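Local structure of serine-threonine phosphatase 2C (Toxoplasma gondii, 2I44) at residues V76-S81 with Y117-N122; Y229-G234 with Q246-V251; A281-A284 with G288-P291; C172-V177 with G267-M272. The protein probably dephosphorylates protein serine and threonine residues as a phosphatase of the metal-dependent PP2C family, here with calcium ions bound. All blocks are in the same frame, centred on the assembly; numbering follows the deposited sequence.

From the N terminus, interaction 1 comes first, joining helix 66-80 to helix 98-130 and closing a mostly helical loop. The chain next opens interaction 4 at 172-177, which closes only at 267-272. Interaction 2 is nested inside that long loop and closes a short one of its own, between 229-234 and 246-251. Interaction 3 follows in series and links helix 274-286 to helix 291-305. Interactions 1 and 2 touch, since Asp121 reaches the backbone of Gly234; interactions 2 and 4 meet where Arg250 packs on Leu175. Interactions 1 and 3 lie on opposite sides of the chain's centre, in the two helical layers around the PP2C beta sandwich.

Interaction 1: residues V76-S81 with Y117-N122; sequences VPQLIS and YKNADN
Gln78 of helix 66-80 reaches across to Asn119 and Ala120 of helix 98-130, two long helices that cover one sheet of the PP2C beta sandwich. The contact is small and is carried by this one glutamine. Its CG lies against the backbone of the facing helix, 3.8 Å from Ala120 CA, and its methylene also meets the methyl of Ala120, with Gln78 CG 4.0 Å from Ala120 CB. The small alanine lets the two backbones come close: the CA atoms of Gln78 and Ala120 are 6.0 Å apart.

Beyond CG the glutamine chain bends (chi2 -64°), and its amide is carried alongside Asn119. Gln78 OE1 rests on the methylene of that residue, 3.2 Å from Asn119 CB, a packing contact, with no hydrogen bond between the two amides. The two side chains run nearly at right angles, with their amide planes 51° apart. The nitrogen end of the glutamine is engaged one turn further along the same helix, where NE2 donates to Glu123 OE1; this bond probably sets the rotation of the amide, with OE1 turned to Asn119.

On the sheet side of helix 98-130, Tyr117 lays its ring nearly parallel to that of Phe233, while Asp121 forms a salt bridge with Lys239. Leu79 packs on Phe55 of strand 53-62 and on Trp85 of helix 83-92. Farther along 76-81, Ser81 folds back on the preceding turn, its OG donating to Pro77 O at 2.7 Å.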
# COMPACT_ATOMS: atom_id res chain seq x y z
N VAL A 76 9.08 8.14 -1.86
CA VAL A 76 9.26 9.44 -1.24
C VAL A 76 9.98 10.41 -2.19
O VAL A 76 9.52 11.54 -2.39
CB VAL A 76 9.99 9.32 0.13
CG1 VAL A 76 10.33 10.70 0.67
CG2 VAL A 76 9.07 8.61 1.12
N PRO A 77 11.09 9.98 -2.81
CA PRO A 77 11.78 10.90 -3.72
C PRO A 77 10.88 11.36 -4.87
O PRO A 77 10.83 12.55 -5.20
CB PRO A 77 12.97 10.07 -4.21
CG PRO A 77 13.27 9.21 -3.02
CD PRO A 77 11.89 8.76 -2.60
N GLN A 78 10.14 10.43 -5.47
CA GLN A 78 9.25 10.79 -6.56
C GLN A 78 8.12 11.69 -6.08
O GLN A 78 7.71 12.62 -6.78
CB GLN A 78 8.65 9.53 -7.20
CG GLN A 78 9.61 8.75 -8.09
CD GLN A 78 10.05 9.53 -9.32
OE1 GLN A 78 9.45 10.55 -9.67
NE2 GLN A 78 11.09 9.05 -10.00
N LEU A 79 7.61 11.43 -4.88
CA LEU A 79 6.53 12.23 -4.33
C LEU A 79 6.91 13.69 -4.21
O LEU A 79 6.23 14.56 -4.75
CB LEU A 79 6.12 11.70 -2.94
CG LEU A 79 5.14 12.58 -2.17
CD1 LEU A 79 3.81 12.65 -2.91
CD2 LEU A 79 4.92 12.01 -0.77
N ILE A 80 8.00 13.97 -3.50
CA ILE A 80 8.42 15.34 -3.30
C ILE A 80 9.02 16.03 -4.53
O ILE A 80 9.22 17.24 -4.51
CB ILE A 80 9.40 15.44 -2.10
CG1 ILE A 80 10.69 14.69 -2.39
CG2 ILE A 80 8.73 14.86 -0.85
CD1 ILE A 80 11.65 14.68 -1.22
N SER A 81 9.31 15.28 -5.58
CA SER A 81 9.85 15.87 -6.80
C SER A 81 8.68 16.33 -7.66
O SER A 81 8.85 16.97 -8.69
CB SER A 81 10.66 14.84 -7.59
OG SER A 81 11.80 14.42 -6.85
N TYR A 117 2.83 7.74 -7.92
CA TYR A 117 2.60 6.39 -8.41
C TYR A 117 3.10 6.18 -9.83
O TYR A 117 3.92 5.30 -10.08
CB TYR A 117 1.11 6.03 -8.32
CG TYR A 117 0.74 5.40 -7.00
CD1 TYR A 117 0.94 4.03 -6.78
CD2 TYR A 117 0.27 6.17 -5.94
CE1 TYR A 117 0.66 3.45 -5.54
CE2 TYR A 117 -0.00 5.61 -4.69
CZ TYR A 117 0.19 4.25 -4.50
OH TYR A 117 -0.09 3.68 -3.27
N LYS A 118 2.63 7.00 -10.75
CA LYS A 118 3.03 6.88 -12.14
C LYS A 118 4.51 7.10 -12.39
O LYS A 118 5.12 6.38 -13.17
CB LYS A 118 2.19 7.83 -13.01
CG LYS A 118 0.72 7.43 -13.06
CD LYS A 118 -0.14 8.53 -13.64
CE LYS A 118 -1.60 8.12 -13.70
NZ LYS A 118 -2.50 9.29 -13.92
N ASN A 119 5.11 8.08 -11.71
CA ASN A 119 6.53 8.35 -11.89
C ASN A 119 7.39 7.28 -11.23
O ASN A 119 8.43 6.88 -11.77
CB ASN A 119 6.90 9.74 -11.35
CG ASN A 119 6.29 10.86 -12.17
OD1 ASN A 119 6.07 10.70 -13.38
ND2 ASN A 119 6.02 11.99 -11.54
N ALA A 120 6.96 6.81 -10.07
CA ALA A 120 7.72 5.77 -9.39
C ALA A 120 7.64 4.49 -10.20
O ALA A 120 8.59 3.71 -10.24
CB ALA A 120 7.17 5.55 -7.99
N ASP A 121 6.51 4.25 -10.85
CA ASP A 121 6.40 3.02 -11.63
C ASP A 121 7.21 3.09 -12.91
O ASP A 121 7.81 2.10 -13.33
CB ASP A 121 4.95 2.68 -11.97
CG ASP A 121 4.81 1.27 -12.52
OD1 ASP A 121 5.30 0.32 -11.85
OD2 ASP A 121 4.23 1.09 -13.62
N ASN A 122 7.24 4.26 -13.55
CA ASN A 122 8.02 4.40 -14.78
C ASN A 122 9.48 4.11 -14.47
O ASN A 122 10.14 3.37 -15.20
CB ASN A 122 7.89 5.81 -15.37
CG ASN A 122 6.50 6.08 -15.92
OD1 ASN A 122 5.77 5.15 -16.27
ND2 ASN A 122 6.14 7.36 -16.01

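Interaction 2: residues Y229-G234 with Q246-V251; sequences YSRAFG and QPDVRV
The guanidinium group of Arg231 has a carboxylate over one face and backbone at its edge: Asp248 OD2 lies above the plane, while Gln246 O and the carbonyl carbon of Pro247 sit near it. Arg231 NH1 donates to Gln246 O at 2.9 Å, with an N-H...O angle of 152°. NH1 comes from above the carbonyl plane, 44° out of it, and so not along a lone pair. The chain runs extended from CG to NE, so the guanidinium is carried out to the loop and CD passes the same oxygen, Arg231 CD 3.2 Å from Gln246 O. The aliphatic part of the glutamine adds packing, Gln246 CG being 3.8 Å from Arg231 NH1.

Asp248 contributes charge more than direction. Its OD1 is 3.8 Å from Arg231 NH1, a long salt bridge in which no N-H points at the oxygen, and the two side chains cross at about a right angle. Each group has a stronger polar partner outside: Arg231 NH2 forms a salt bridge with Glu186 OE2, and Asp248 OD2 is hydrogen-bonded to His179 NE2. The positive group is thus flanked by two carboxylates, which probably stabilises its charge.

Here an arginine bound to a loop carbonyl ties the chain entering strand 233-234 to that leading into strand 248-253, two strands of one sheet of the PP2C beta sandwich, not paired with each other but separated by 137-146 and 149-155.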
# COMPACT_ATOMS: atom_id res chain seq x y z
N TYR A 229 -4.15 -9.68 -8.98
CA TYR A 229 -4.60 -8.30 -8.80
C TYR A 229 -4.30 -7.59 -10.13
O TYR A 229 -3.32 -7.92 -10.81
CB TYR A 229 -3.94 -7.62 -7.59
CG TYR A 229 -2.46 -7.80 -7.42
CD1 TYR A 229 -1.56 -6.89 -7.96
CD2 TYR A 229 -1.95 -8.87 -6.68
CE1 TYR A 229 -0.19 -7.03 -7.76
CE2 TYR A 229 -0.58 -9.01 -6.48
CZ TYR A 229 0.29 -8.09 -7.02
OH TYR A 229 1.64 -8.21 -6.82
N SER A 230 -5.15 -6.64 -10.48
CA SER A 230 -5.04 -5.93 -11.76
C SER A 230 -4.29 -4.60 -11.84
O SER A 230 -4.22 -3.98 -12.92
CB SER A 230 -6.44 -5.75 -12.33
OG SER A 230 -7.33 -5.40 -11.29
N ARG A 231 -3.75 -4.13 -10.72
CA ARG A 231 -2.98 -2.89 -10.69
C ARG A 231 -1.79 -3.13 -9.79
O ARG A 231 -1.91 -3.80 -8.76
CB ARG A 231 -3.84 -1.72 -10.18
CG ARG A 231 -5.10 -1.50 -11.00
CD ARG A 231 -5.70 -0.13 -10.77
NE ARG A 231 -7.05 -0.02 -11.30
CZ ARG A 231 -7.78 1.10 -11.27
NH1 ARG A 231 -7.27 2.20 -10.73
NH2 ARG A 231 -9.02 1.09 -11.75
N ALA A 232 -0.64 -2.59 -10.17
CA ALA A 232 0.57 -2.80 -9.38
C ALA A 232 1.79 -2.09 -9.92
O ALA A 232 1.80 -1.56 -11.03
CB ALA A 232 0.86 -4.29 -9.30
N PHE A 233 2.83 -2.08 -9.09
CA PHE A 233 4.11 -1.51 -9.48
C PHE A 233 4.84 -2.68 -10.16
O PHE A 233 4.68 -3.82 -9.74
CB PHE A 233 4.93 -1.09 -8.27
CG PHE A 233 4.58 0.25 -7.71
CD1 PHE A 233 4.66 1.39 -8.51
CD2 PHE A 233 4.22 0.39 -6.38
CE1 PHE A 233 4.39 2.64 -7.98
CE2 PHE A 233 3.95 1.64 -5.84
CZ PHE A 233 4.04 2.77 -6.64
N GLY A 234 5.62 -2.40 -11.19
CA GLY A 234 6.34 -3.47 -11.85
C GLY A 234 5.52 -4.27 -12.84
O GLY A 234 4.72 -3.70 -13.57
N GLN A 246 -2.33 3.08 -12.31
CA GLN A 246 -3.24 4.14 -11.90
C GLN A 246 -3.77 3.80 -10.51
O GLN A 246 -4.47 2.81 -10.34
CB GLN A 246 -4.42 4.22 -12.89
CG GLN A 246 -5.55 5.16 -12.48
CD GLN A 246 -5.08 6.59 -12.35
OE1 GLN A 246 -4.91 7.10 -11.24
NE2 GLN A 246 -4.85 7.24 -13.49
N PRO A 247 -3.42 4.61 -9.50
CA PRO A 247 -3.92 4.30 -8.16
C PRO A 247 -5.30 4.89 -7.91
O PRO A 247 -5.71 5.83 -8.59
CB PRO A 247 -2.88 4.96 -7.26
CG PRO A 247 -2.57 6.22 -8.04
CD PRO A 247 -2.42 5.70 -9.46
N ASP A 248 -6.03 4.32 -6.96
CA ASP A 248 -7.31 4.91 -6.59
C ASP A 248 -6.84 5.81 -5.46
O ASP A 248 -6.03 5.39 -4.64
CB ASP A 248 -8.31 3.86 -6.07
CG ASP A 248 -9.02 3.12 -7.20
OD1 ASP A 248 -9.54 3.79 -8.11
OD2 ASP A 248 -9.06 1.88 -7.17
N VAL A 249 -7.31 7.05 -5.43
CA VAL A 249 -6.88 7.97 -4.39
C VAL A 249 -8.07 8.48 -3.61
O VAL A 249 -9.13 8.75 -4.19
CB VAL A 249 -6.09 9.16 -4.99
CG1 VAL A 249 -5.55 10.05 -3.88
CG2 VAL A 249 -4.94 8.63 -5.85
N ARG A 250 -7.89 8.62 -2.30
CA ARG A 250 -8.94 9.09 -1.40
C ARG A 250 -8.34 9.97 -0.30
O ARG A 250 -7.43 9.54 0.42
CB ARG A 250 -9.67 7.90 -0.77
CG ARG A 250 -10.72 8.26 0.28
CD ARG A 250 -11.43 7.02 0.82
NE ARG A 250 -12.44 7.34 1.83
CZ ARG A 250 -13.17 6.44 2.48
NH1 ARG A 250 -13.02 5.15 2.24
NH2 ARG A 250 -14.07 6.84 3.39
N VAL A 251 -8.83 11.20 -0.19
CA VAL A 251 -8.35 12.11 0.83
C VAL A 251 -9.37 12.20 1.97
O VAL A 251 -10.53 12.55 1.75
CB VAL A 251 -8.12 13.54 0.27
CG1 VAL A 251 -7.63 14.46 1.38
CG2 VAL A 251 -7.11 13.50 -0.87

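Interaction 3: residues A281-A284 with G288-P291; sequences AMQA and GRNP
Ala284 meets Arg289 through its backbone and Pro291 through its methyl. Arg289 N donates to Ala284 O at 2.7 Å, with the N-H...O angle at 157°, and the nitrogen stands above the carbonyl plane. This is the bond that closes the Schellman motif ending helix 274-286; Gly288, with its positive phi of 70°, is the C-prime residue that turns the chain back. The methyl then lies against the start of the next helix, Ala284 CB 3.6 Å from Pro291 CA, and Ala281 CB adds a looser apolar contact with Pro291 CB at 4.4 Å.

The arginine side chain folds over the helix end. It bends at chi3 (-69°), placing one face of the guanidinium over Ala284, whose CA lies 3.4 Å from its plane toward the rim. At the edge of the group, NH2 touches the aliphatic part of the glutamine, Arg289 NH2 to Gln283 CG 3.5 Å, and the amide and guanidinium planes are almost perpendicular. A salt bridge from NH2 to Glu287 helps hold the group there.

Asn290 is the N-cap of the following helix, its OD1 accepting from Gln293 N, so one helix is ended and the next begun within four residues. Helices 274-286 and 291-305 meet where Ala284 touches Ala294. Beneath them lies the sheet: Ala281 packs on Ile262 of strand 258-264, and Pro291 on Thr317 and Phe319 of strand 313-320.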
# COMPACT_ATOMS: atom_id res chain seq x y z
N ALA A 281 -5.26 -4.08 17.61
CA ALA A 281 -4.32 -2.97 17.67
C ALA A 281 -4.68 -2.00 18.81
O ALA A 281 -3.80 -1.54 19.53
CB ALA A 281 -4.30 -2.22 16.34
N MSE A 282 -5.96 -1.69 18.95
CA MSE A 282 -6.42 -0.78 20.00
C MSE A 282 -6.14 -1.36 21.39
O MSE A 282 -5.72 -0.64 22.30
CB MSE A 282 -7.92 -0.51 19.87
CG MSE A 282 -8.29 0.43 18.73
SE MSE A 282 -7.48 2.16 18.94
CE MSE A 282 -9.01 3.12 19.70
N GLN A 283 -6.37 -2.65 21.54
CA GLN A 283 -6.12 -3.30 22.82
C GLN A 283 -4.64 -3.35 23.14
O GLN A 283 -4.25 -3.07 24.27
CB GLN A 283 -6.70 -4.71 22.84
CG GLN A 283 -6.24 -5.51 24.06
CD GLN A 283 -7.22 -6.58 24.48
OE1 GLN A 283 -8.39 -6.30 24.76
NE2 GLN A 283 -6.75 -7.83 24.53
N ALA A 284 -3.82 -3.70 22.16
CA ALA A 284 -2.38 -3.78 22.38
C ALA A 284 -1.86 -2.46 22.94
O ALA A 284 -1.14 -2.43 23.94
CB ALA A 284 -1.67 -4.11 21.08
N GLY A 288 -0.11 -1.33 26.55
CA GLY A 288 1.31 -1.08 26.37
C GLY A 288 2.07 -2.08 25.53
O GLY A 288 3.29 -2.17 25.64
N ARG A 289 1.38 -2.85 24.69
CA ARG A 289 2.04 -3.83 23.83
C ARG A 289 2.25 -3.29 22.42
O ARG A 289 1.61 -2.33 22.01
CB ARG A 289 1.24 -5.14 23.78
CG ARG A 289 1.31 -5.93 25.08
CD ARG A 289 0.52 -7.23 25.05
NE ARG A 289 -0.93 -7.01 25.01
CZ ARG A 289 -1.67 -7.12 23.91
NH1 ARG A 289 -1.11 -7.43 22.75
NH2 ARG A 289 -2.98 -6.91 23.98
N ASN A 290 3.17 -3.89 21.67
CA ASN A 290 3.45 -3.47 20.30
C ASN A 290 2.24 -3.81 19.41
O ASN A 290 2.03 -4.96 19.04
CB ASN A 290 4.68 -4.21 19.78
CG ASN A 290 5.16 -3.68 18.45
OD1 ASN A 290 4.36 -3.30 17.60
ND2 ASN A 290 6.48 -3.66 18.26
N PRO A 291 1.45 -2.79 19.04
CA PRO A 291 0.26 -3.00 18.21
C PRO A 291 0.51 -3.76 16.91
O PRO A 291 -0.24 -4.67 16.56
CB PRO A 291 -0.23 -1.57 17.95
CG PRO A 291 0.29 -0.81 19.14
CD PRO A 291 1.67 -1.36 19.27

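Interaction 4: residues C172-V177 with G267-M272; sequences CEFLTV and GLWDVM
Phe174 and Trp269 meet across a wide backbone gap, their CA atoms 10.3 Å apart. Phe174 ends an outermost strand of one sheet of the PP2C beta sandwich, strand 169-174; Trp269 belongs to the short helix 266-269 that follows strand 258-264 of the same sheet. After the tryptophan the chain turns tightly, and Leu268 O accepts from both Val271 N and Met272 N.

Both side chains are sent across the gap by their first torsions, CG beside the backbone N and anti to the carbonyl carbon (chi1 -77° for Phe174, -55° for Trp269), and slide past each other in opposite directions, forming a T-shaped (edge-to-face) pair. The edge of the phenylalanine stands on the six-membered ring of the indole, with centroids 4.8 Å apart and planes at 86°. Phe174 CE1 leads, 3.6 Å from Trp269 CE3, and CZ beside it touches the same carbon. The opposite face of the indole carries Leu268 CD2, 3.7 Å above the plane.

Arg159 of strand 159-166 makes a cation-pi contact with Phe174 and Ala161 touches both rings, while Ala274 and Ala277 of helix 274-286 pack on Phe174 and Trp269 respectively. The indole lies close to the metal centre, its side chain about 5 Å from that of the calcium ligand Asp266 and about 9 Å from a calcium ion. At its polar edge Trp269 NE1 donates to the backbone oxygen of Arg159.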
# COMPACT_ATOMS: atom_id res chain seq x y z
N CYS A 172 -15.12 0.81 12.09
CA CYS A 172 -13.97 0.22 11.41
C CYS A 172 -14.27 -0.11 9.95
O CYS A 172 -15.22 -0.83 9.66
CB CYS A 172 -13.56 -1.05 12.14
SG CYS A 172 -13.21 -0.76 13.88
N GLU A 173 -13.43 0.41 9.05
CA GLU A 173 -13.64 0.17 7.63
C GLU A 173 -12.31 0.18 6.87
O GLU A 173 -11.30 0.65 7.38
CB GLU A 173 -14.53 1.27 7.06
CG GLU A 173 -13.83 2.63 6.95
CD GLU A 173 -14.63 3.66 6.16
OE1 GLU A 173 -15.23 3.27 5.13
OE2 GLU A 173 -14.64 4.85 6.54
N PHE A 174 -12.34 -0.35 5.66
CA PHE A 174 -11.16 -0.34 4.80
C PHE A 174 -11.31 0.92 3.96
O PHE A 174 -12.42 1.26 3.55
CB PHE A 174 -11.15 -1.57 3.87
CG PHE A 174 -10.73 -2.83 4.55
CD1 PHE A 174 -9.49 -2.92 5.18
CD2 PHE A 174 -11.56 -3.95 4.54
CE1 PHE A 174 -9.08 -4.10 5.79
CE2 PHE A 174 -11.16 -5.12 5.15
CZ PHE A 174 -9.92 -5.20 5.77
N LEU A 175 -10.21 1.63 3.71
CA LEU A 175 -10.27 2.84 2.90
C LEU A 175 -9.93 2.50 1.45
O LEU A 175 -9.97 3.36 0.57
CB LEU A 175 -9.29 3.89 3.42
CG LEU A 175 -9.56 4.39 4.84
CD1 LEU A 175 -8.45 5.36 5.27
CD2 LEU A 175 -10.92 5.07 4.90
N THR A 176 -9.59 1.24 1.20
CA THR A 176 -9.23 0.81 -0.14
C THR A 176 -9.95 -0.47 -0.54
O THR A 176 -10.19 -1.35 0.29
CB THR A 176 -7.71 0.54 -0.25
OG1 THR A 176 -7.34 -0.49 0.69
CG2 THR A 176 -6.92 1.80 0.05
N VAL A 177 -10.29 -0.57 -1.81
CA VAL A 177 -10.95 -1.74 -2.37
C VAL A 177 -9.94 -2.40 -3.32
O VAL A 177 -9.37 -1.74 -4.18
CB VAL A 177 -12.22 -1.34 -3.14
CG1 VAL A 177 -12.80 -2.55 -3.85
CG2 VAL A 177 -13.25 -0.74 -2.16
N GLY A 267 -1.37 -10.66 3.79
CA GLY A 267 -0.89 -11.67 4.72
C GLY A 267 -1.65 -11.51 6.02
O GLY A 267 -1.77 -12.45 6.82
N LEU A 268 -2.16 -10.30 6.25
CA LEU A 268 -2.95 -10.01 7.44
C LEU A 268 -4.45 -10.05 7.14
O LEU A 268 -5.22 -10.68 7.86
CB LEU A 268 -2.62 -8.62 8.00
CG LEU A 268 -3.64 -8.14 9.05
CD1 LEU A 268 -3.52 -9.01 10.31
CD2 LEU A 268 -3.40 -6.68 9.40
N TRP A 269 -4.85 -9.39 6.06
CA TRP A 269 -6.26 -9.30 5.69
C TRP A 269 -6.94 -10.59 5.22
O TRP A 269 -8.15 -10.73 5.37
CB TRP A 269 -6.43 -8.20 4.65
CG TRP A 269 -5.87 -6.88 5.12
CD1 TRP A 269 -4.98 -6.08 4.46
CD2 TRP A 269 -6.18 -6.22 6.35
NE1 TRP A 269 -4.71 -4.96 5.21
CE2 TRP A 269 -5.44 -5.01 6.37
CE3 TRP A 269 -7.02 -6.52 7.44
CZ2 TRP A 269 -5.51 -4.10 7.44
CZ3 TRP A 269 -7.08 -5.61 8.50
CH2 TRP A 269 -6.33 -4.42 8.49
N ASP A 270 -6.19 -11.52 4.66
CA ASP A 270 -6.83 -12.76 4.23
C ASP A 270 -7.35 -13.49 5.46
O ASP A 270 -8.23 -14.34 5.36
CB ASP A 270 -5.85 -13.64 3.45
CG ASP A 270 -5.58 -13.11 2.04
OD1 ASP A 270 -6.41 -12.32 1.54
OD2 ASP A 270 -4.56 -13.50 1.43
N VAL A 271 -6.83 -13.13 6.63
CA VAL A 271 -7.26 -13.76 7.87
C VAL A 271 -8.14 -12.88 8.76
O VAL A 271 -9.20 -13.32 9.23
CB VAL A 271 -6.05 -14.22 8.72
CG1 VAL A 271 -6.54 -14.92 9.97
CG2 VAL A 271 -5.15 -15.14 7.90
N MSE A 272 -7.72 -11.64 8.97
CA MSE A 272 -8.46 -10.71 9.83
C MSE A 272 -9.31 -9.65 9.11
O MSE A 272 -8.93 -9.13 8.07
CB MSE A 272 -7.46 -9.99 10.74
CG MSE A 272 -6.61 -10.90 11.61
SE MSE A 272 -7.70 -11.82 12.93
CE MSE A 272 -6.75 -13.50 13.00